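Local coordinates for uncharacterized protein Q7W7N7_BORPA (Bordetella parapertussis 12822, PDB 3CPK), which is of unknown function but adopts the compact alpha/beta fold of the Xcc1710-like (DUF498/DUF598) domain family, at residues Asn12-Tyr17 and Ala127-Asn131; His31-Pro37 and Val140-Pro146. All coordinates share one frame; numbering follows the deposited sequence.

Contact 1. Residues Asn12-Tyr17 and Ala127-Asn131; sequences NTVTAY and ARTYN
Y130 reaches from helix 123-135 with its ring edge turned to the backbone of N12, and its hydroxyl OH gives a 2.6 Å hydrogen bond to N12 O. The carbonyl oxygen lies in the plane of the ring, while the donor sits 30° out of the carbonyl plane. With CG anti to the backbone N (chi1 162°), the phenol runs out to the loop ahead of strand 14-18. The amide of N12 turns away from the helix, and its ND2 hydrogen-bonds the carbonyl oxygens of A36 and G39.

V14 points at the helix and carries much of the apolar contact. Its two methyls straddle A127 CB, CG1 at 3.7 Å and CG2 at 3.8 Å, and CG2 then reaches the Y130 ring obliquely, 4.2 Å from CD2. The side chain of N131 crosses that of V14 at about a right angle, its amide drawn up against the V14 backbone. Further along the strand, the ring of Y17, poorly ordered, turns an edge to A127 and R128 of the helix: CD2 lies 3.8 Å from A127 CB, and CE2 is 4.0 Å from R128 N.

Strand and helix segment axes run nearly antiparallel, at 156°, and approach to 8.9 Å. The arrangement is that of a beta-meander, strands 14-18, 21-24 and 27-29, whose first strand packs along a helix of the alpha/beta domain.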
loop_
_atom_site.group_PDB
_atom_site.type_symbol
_atom_site.label_atom_id
_atom_site.label_comp_id
_atom_site.label_asym_id
_atom_site.label_seq_id
_atom_site.Cartn_x
_atom_site.Cartn_y
_atom_site.Cartn_z
ATOM N N ASN A 12 7.267 4.931 8.934
ATOM C CA ASN A 12 7.586 4.804 7.526
ATOM C C ASN A 12 6.904 5.920 6.739
ATOM O O ASN A 12 5.681 6.123 6.795
ATOM C CB ASN A 12 7.165 3.431 6.987
ATOM C CG ASN A 12 8.075 2.312 7.476
ATOM O OD1 ASN A 12 9.302 2.453 7.484
ATOM N ND2 ASN A 12 7.477 1.190 7.873
ATOM N N THR A 13 7.725 6.628 5.982
ATOM C CA THR A 13 7.282 7.759 5.217
ATOM C C THR A 13 7.736 7.730 3.766
ATOM O O THR A 13 8.919 7.499 3.478
ATOM C CB THR A 13 7.808 9.027 5.901
ATOM O OG1 THR A 13 7.325 9.052 7.252
ATOM C CG2 THR A 13 7.360 10.280 5.169
ATOM N N VAL A 14 6.785 7.952 2.860
ATOM C CA VAL A 14 7.079 8.004 1.441
ATOM C C VAL A 14 7.814 9.328 1.244
ATOM O O VAL A 14 7.232 10.411 1.332
ATOM C CB VAL A 14 5.795 7.987 0.597
ATOM C CG1 VAL A 14 6.099 8.461 -0.814
ATOM C CG2 VAL A 14 5.215 6.578 0.563
ATOM N N THR A 15 9.109 9.221 0.986
ATOM C CA THR A 15 9.981 10.377 0.829
ATOM C C THR A 15 9.898 11.129 -0.505
ATOM O O THR A 15 9.913 12.353 -0.539
ATOM C CB THR A 15 11.443 9.953 1.074
ATOM O OG1 THR A 15 11.609 9.608 2.452
ATOM C CG2 THR A 15 12.387 11.081 0.734
ATOM N N ALA A 16 9.842 10.384 -1.596
ATOM C CA ALA A 16 9.759 10.969 -2.919
ATOM C C ALA A 16 9.095 9.936 -3.807
ATOM O O ALA A 16 8.974 8.770 -3.436
ATOM C CB ALA A 16 11.152 11.309 -3.442
ATOM N N TYR A 17 8.651 10.374 -4.973
ATOM C CA TYR A 17 7.986 9.497 -5.926
ATOM C C TYR A 17 8.676 9.790 -7.236
ATOM O O TYR A 17 9.047 10.931 -7.504
ATOM C CB TYR A 17 6.503 9.858 -6.050
ATOM C CG TYR A 17 5.957 10.648 -4.879
ATOM C CD1 TYR A 17 6.510 11.882 -4.526
ATOM C CD2 TYR A 17 4.911 10.152 -4.104
ATOM C CE1 TYR A 17 6.044 12.595 -3.430
ATOM C CE2 TYR A 17 4.433 10.864 -3.002
ATOM C CZ TYR A 17 5.009 12.080 -2.672
ATOM O OH TYR A 17 4.578 12.777 -1.569
ATOM N N ALA A 127 0.750 6.524 -2.567
ATOM C CA ALA A 127 1.879 6.925 -1.738
ATOM C C ALA A 127 1.586 8.207 -0.969
ATOM O O ALA A 127 1.821 8.311 0.234
ATOM C CB ALA A 127 3.118 7.110 -2.619
ATOM N N ARG A 128 1.073 9.185 -1.697
ATOM C CA ARG A 128 0.717 10.481 -1.157
ATOM C C ARG A 128 -0.483 10.373 -0.208
ATOM O O ARG A 128 -0.559 11.071 0.806
ATOM C CB ARG A 128 0.411 11.395 -2.328
ATOM C CG ARG A 128 -0.240 12.710 -2.004
ATOM C CD ARG A 128 -0.727 13.293 -3.314
ATOM N NE ARG A 128 0.300 13.119 -4.341
ATOM C CZ ARG A 128 0.068 12.710 -5.586
ATOM N NH1 ARG A 128 -1.168 12.427 -5.982
ATOM N NH2 ARG A 128 1.083 12.569 -6.433
ATOM N N THR A 129 -1.426 9.500 -0.527
ATOM C CA THR A 129 -2.580 9.344 0.351
ATOM C C THR A 129 -2.152 8.621 1.633
ATOM O O THR A 129 -2.746 8.805 2.694
ATOM C CB THR A 129 -3.728 8.564 -0.338
ATOM O OG1 THR A 129 -4.175 9.282 -1.493
ATOM C CG2 THR A 129 -4.892 8.416 0.593
ATOM N N TYR A 130 -1.111 7.806 1.524
ATOM C CA TYR A 130 -0.590 7.077 2.674
ATOM C C TYR A 130 0.046 8.043 3.668
ATOM O O TYR A 130 -0.195 7.953 4.872
ATOM C CB TYR A 130 0.467 6.056 2.241
ATOM C CG TYR A 130 1.335 5.608 3.388
ATOM C CD1 TYR A 130 0.958 4.548 4.205
ATOM C CD2 TYR A 130 2.497 6.309 3.712
ATOM C CE1 TYR A 130 1.720 4.202 5.329
ATOM C CE2 TYR A 130 3.251 5.977 4.822
ATOM C CZ TYR A 130 2.859 4.925 5.628
ATOM O OH TYR A 130 3.590 4.622 6.746
ATOM N N ASN A 131 0.884 8.946 3.162
ATOM C CA ASN A 131 1.546 9.918 4.016
ATOM C C ASN A 131 0.507 10.684 4.821
ATOM O O ASN A 131 0.683 10.922 6.016
ATOM C CB ASN A 131 2.368 10.915 3.186
ATOM C CG ASN A 131 3.740 10.376 2.776
ATOM O OD1 ASN A 131 4.424 10.985 1.948
ATOM N ND2 ASN A 131 4.151 9.245 3.357
#

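Contact 2. Residues His31-Pro37 and Val140-Pro146; sequences HAIAFAP and VVVALLP
Strands 33-35 and 140-144 run antiparallel at 177°, joined by two pairs of backbone hydrogen bonds, I33 with L144 and F35 with V142; A34 and A143 form the non-hydrogen-bonded pair between them. The bond from L144 N to I33 O is 2.9 Å long and nearly straight, with an N-H...acceptor angle of 170°. CA-H...O contacts fill the intervals, among them A34 CA to V142 O at 3.1 Å.

On the face bearing I33, F35, V142 and L144, the F35 ring lies across V142 and L144. Its CG stands between the backbone N and the carbonyl carbon (chi1 61°), and the ring lies alongside V142, both side chains pointing the same way. V142 CG1 sits over one face in a CH-pi contact, 3.6 Å from the ring centroid. L144 CD1 comes obliquely to F35 CE2 at 4.1 Å and also approaches I33 CG1. Y130 of helix 123-135 meets the F35 ring edge-to-face, so this side of the sheet is packed under the helix.

Beyond the ladder, P37 CD rests 3.0 Å from V140 O, and at the other end A32 CB touches L145 CD2 at 3.9 Å. The small A34 and A143 lie on the opposite face. This is an antiparallel ladder inside a mixed sheet: strand 140-144 pairs with 33-35 along one edge and runs parallel to strand 91-95 along the other.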
loop_
_atom_site.group_PDB
_atom_site.type_symbol
_atom_site.label_atom_id
_atom_site.label_comp_id
_atom_site.label_asym_id
_atom_site.label_seq_id
_atom_site.Cartn_x
_atom_site.Cartn_y
_atom_site.Cartn_z
ATOM N N HIS A 31 10.562 -2.270 -7.105
ATOM C CA HIS A 31 9.752 -3.475 -7.134
ATOM C C HIS A 31 8.606 -3.161 -6.176
ATOM O O HIS A 31 8.717 -2.248 -5.355
ATOM C CB HIS A 31 10.542 -4.708 -6.676
ATOM C CG HIS A 31 10.969 -4.677 -5.241
ATOM N ND1 HIS A 31 12.089 -3.997 -4.806
ATOM C CD2 HIS A 31 10.446 -5.276 -4.145
ATOM C CE1 HIS A 31 12.238 -4.183 -3.508
ATOM N NE2 HIS A 31 11.253 -4.957 -3.081
ATOM N N ALA A 32 7.502 -3.890 -6.283
ATOM C CA ALA A 32 6.353 -3.628 -5.428
ATOM C C ALA A 32 6.667 -3.860 -3.959
ATOM O O ALA A 32 7.407 -4.775 -3.605
ATOM C CB ALA A 32 5.169 -4.479 -5.857
ATOM N N ILE A 33 6.098 -3.012 -3.112
ATOM C CA ILE A 33 6.298 -3.091 -1.675
ATOM C C ILE A 33 4.983 -2.880 -0.925
ATOM O O ILE A 33 3.968 -2.487 -1.499
ATOM C CB ILE A 33 7.320 -2.025 -1.194
ATOM C CG1 ILE A 33 6.853 -0.630 -1.622
ATOM C CG2 ILE A 33 8.698 -2.328 -1.775
ATOM C CD1 ILE A 33 7.768 0.496 -1.192
ATOM N N ALA A 34 5.015 -3.161 0.367
ATOM C CA ALA A 34 3.850 -2.991 1.221
ATOM C C ALA A 34 4.399 -2.632 2.591
ATOM O O ALA A 34 5.504 -3.040 2.948
ATOM C CB ALA A 34 3.035 -4.279 1.283
ATOM N N PHE A 35 3.650 -1.846 3.351
ATOM C CA PHE A 35 4.117 -1.458 4.666
ATOM C C PHE A 35 3.097 -0.633 5.405
ATOM O O PHE A 35 2.179 -0.066 4.817
ATOM C CB PHE A 35 5.451 -0.682 4.565
ATOM C CG PHE A 35 5.363 0.595 3.766
ATOM C CD1 PHE A 35 5.076 1.805 4.394
ATOM C CD2 PHE A 35 5.550 0.581 2.382
ATOM C CE1 PHE A 35 4.979 2.985 3.669
ATOM C CE2 PHE A 35 5.455 1.757 1.637
ATOM C CZ PHE A 35 5.166 2.966 2.281
ATOM N N ALA A 36 3.282 -0.596 6.716
ATOM C CA ALA A 36 2.438 0.146 7.629
ATOM C C ALA A 36 3.335 1.239 8.188
ATOM O O ALA A 36 4.515 1.310 7.847
ATOM C CB ALA A 36 1.957 -0.767 8.740
ATOM N N PRO A 37 2.789 2.125 9.031
ATOM C CA PRO A 37 3.617 3.194 9.598
ATOM C C PRO A 37 4.767 2.601 10.412
ATOM O O PRO A 37 5.911 3.068 10.356
ATOM C CB PRO A 37 2.623 3.963 10.463
ATOM C CG PRO A 37 1.358 3.813 9.688
ATOM C CD PRO A 37 1.366 2.354 9.323
ATOM N N VAL A 140 -3.242 2.700 8.902
ATOM C CA VAL A 140 -3.196 2.467 7.469
ATOM C C VAL A 140 -2.043 1.604 6.945
ATOM O O VAL A 140 -0.932 1.663 7.458
ATOM C CB VAL A 140 -3.130 3.835 6.755
ATOM C CG1 VAL A 140 -1.814 4.531 7.111
ATOM C CG2 VAL A 140 -3.275 3.662 5.245
ATOM N N VAL A 141 -2.325 0.795 5.927
ATOM C CA VAL A 141 -1.299 -0.027 5.279
ATOM C C VAL A 141 -1.354 0.375 3.812
ATOM O O VAL A 141 -2.413 0.745 3.307
ATOM C CB VAL A 141 -1.586 -1.559 5.325
ATOM C CG1 VAL A 141 -0.488 -2.299 4.584
ATOM C CG2 VAL A 141 -1.657 -2.057 6.745
ATOM N N VAL A 142 -0.223 0.316 3.131
ATOM C CA VAL A 142 -0.207 0.641 1.720
ATOM C C VAL A 142 0.594 -0.393 0.928
ATOM O O VAL A 142 1.638 -0.864 1.364
ATOM C CB VAL A 142 0.377 2.052 1.458
ATOM C CG1 VAL A 142 1.858 2.090 1.824
ATOM C CG2 VAL A 142 0.173 2.435 -0.006
ATOM N N ALA A 143 0.056 -0.747 -0.235
ATOM C CA ALA A 143 0.668 -1.692 -1.162
ATOM C C ALA A 143 0.834 -0.896 -2.455
ATOM O O ALA A 143 -0.130 -0.306 -2.941
ATOM C CB ALA A 143 -0.254 -2.877 -1.382
ATOM N N LEU A 144 2.047 -0.889 -3.006
ATOM C CA LEU A 144 2.353 -0.125 -4.217
ATOM C C LEU A 144 3.139 -0.856 -5.302
ATOM O O LEU A 144 4.177 -1.467 -5.028
ATOM C CB LEU A 144 3.170 1.113 -3.853
ATOM C CG LEU A 144 2.749 2.014 -2.693
ATOM C CD1 LEU A 144 4.006 2.624 -2.077
ATOM C CD2 LEU A 144 1.782 3.091 -3.164
ATOM N N LEU A 145 2.646 -0.754 -6.536
ATOM C CA LEU A 145 3.300 -1.319 -7.714
ATOM C C LEU A 145 3.945 -0.069 -8.311
ATOM O O LEU A 145 3.254 0.876 -8.654
ATOM C CB LEU A 145 2.262 -1.881 -8.692
ATOM C CG LEU A 145 1.358 -3.028 -8.216
ATOM C CD1 LEU A 145 0.075 -3.038 -9.039
ATOM C CD2 LEU A 145 2.094 -4.369 -8.324
ATOM N N PRO A 146 5.273 -0.055 -8.462
ATOM C CA PRO A 146 5.944 1.127 -9.012
ATOM C C PRO A 146 5.764 1.331 -10.508
ATOM O O PRO A 146 5.069 0.557 -11.169
ATOM C CB PRO A 146 7.396 0.896 -8.626
ATOM C CG PRO A 146 7.535 -0.606 -8.831
ATOM C CD PRO A 146 6.192 -1.210 -8.405
#

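How the contacts relate
The centres of the two contacts are 10 Å apart, and their segments alternate along the chain: 12-17, 31-37, 127-131, 140-146. Helix 123-135, used by contact 1, is followed by strand 140-144, used by contact 2. Its side chains, among them Y130 on F35 and V142, cover one face of the mixed sheet, and the helix meets the three-stranded sheet through strand 14-18. The contacts also touch: N12 N probably hydrogen-bonds P37 O at 2.7 Å, and Y130 OH packs 3.2 Å from P37 CA. Early and late parts of the chain are brought together in both contacts, knitting the small sheet, the helix and the central sheet into a single domain.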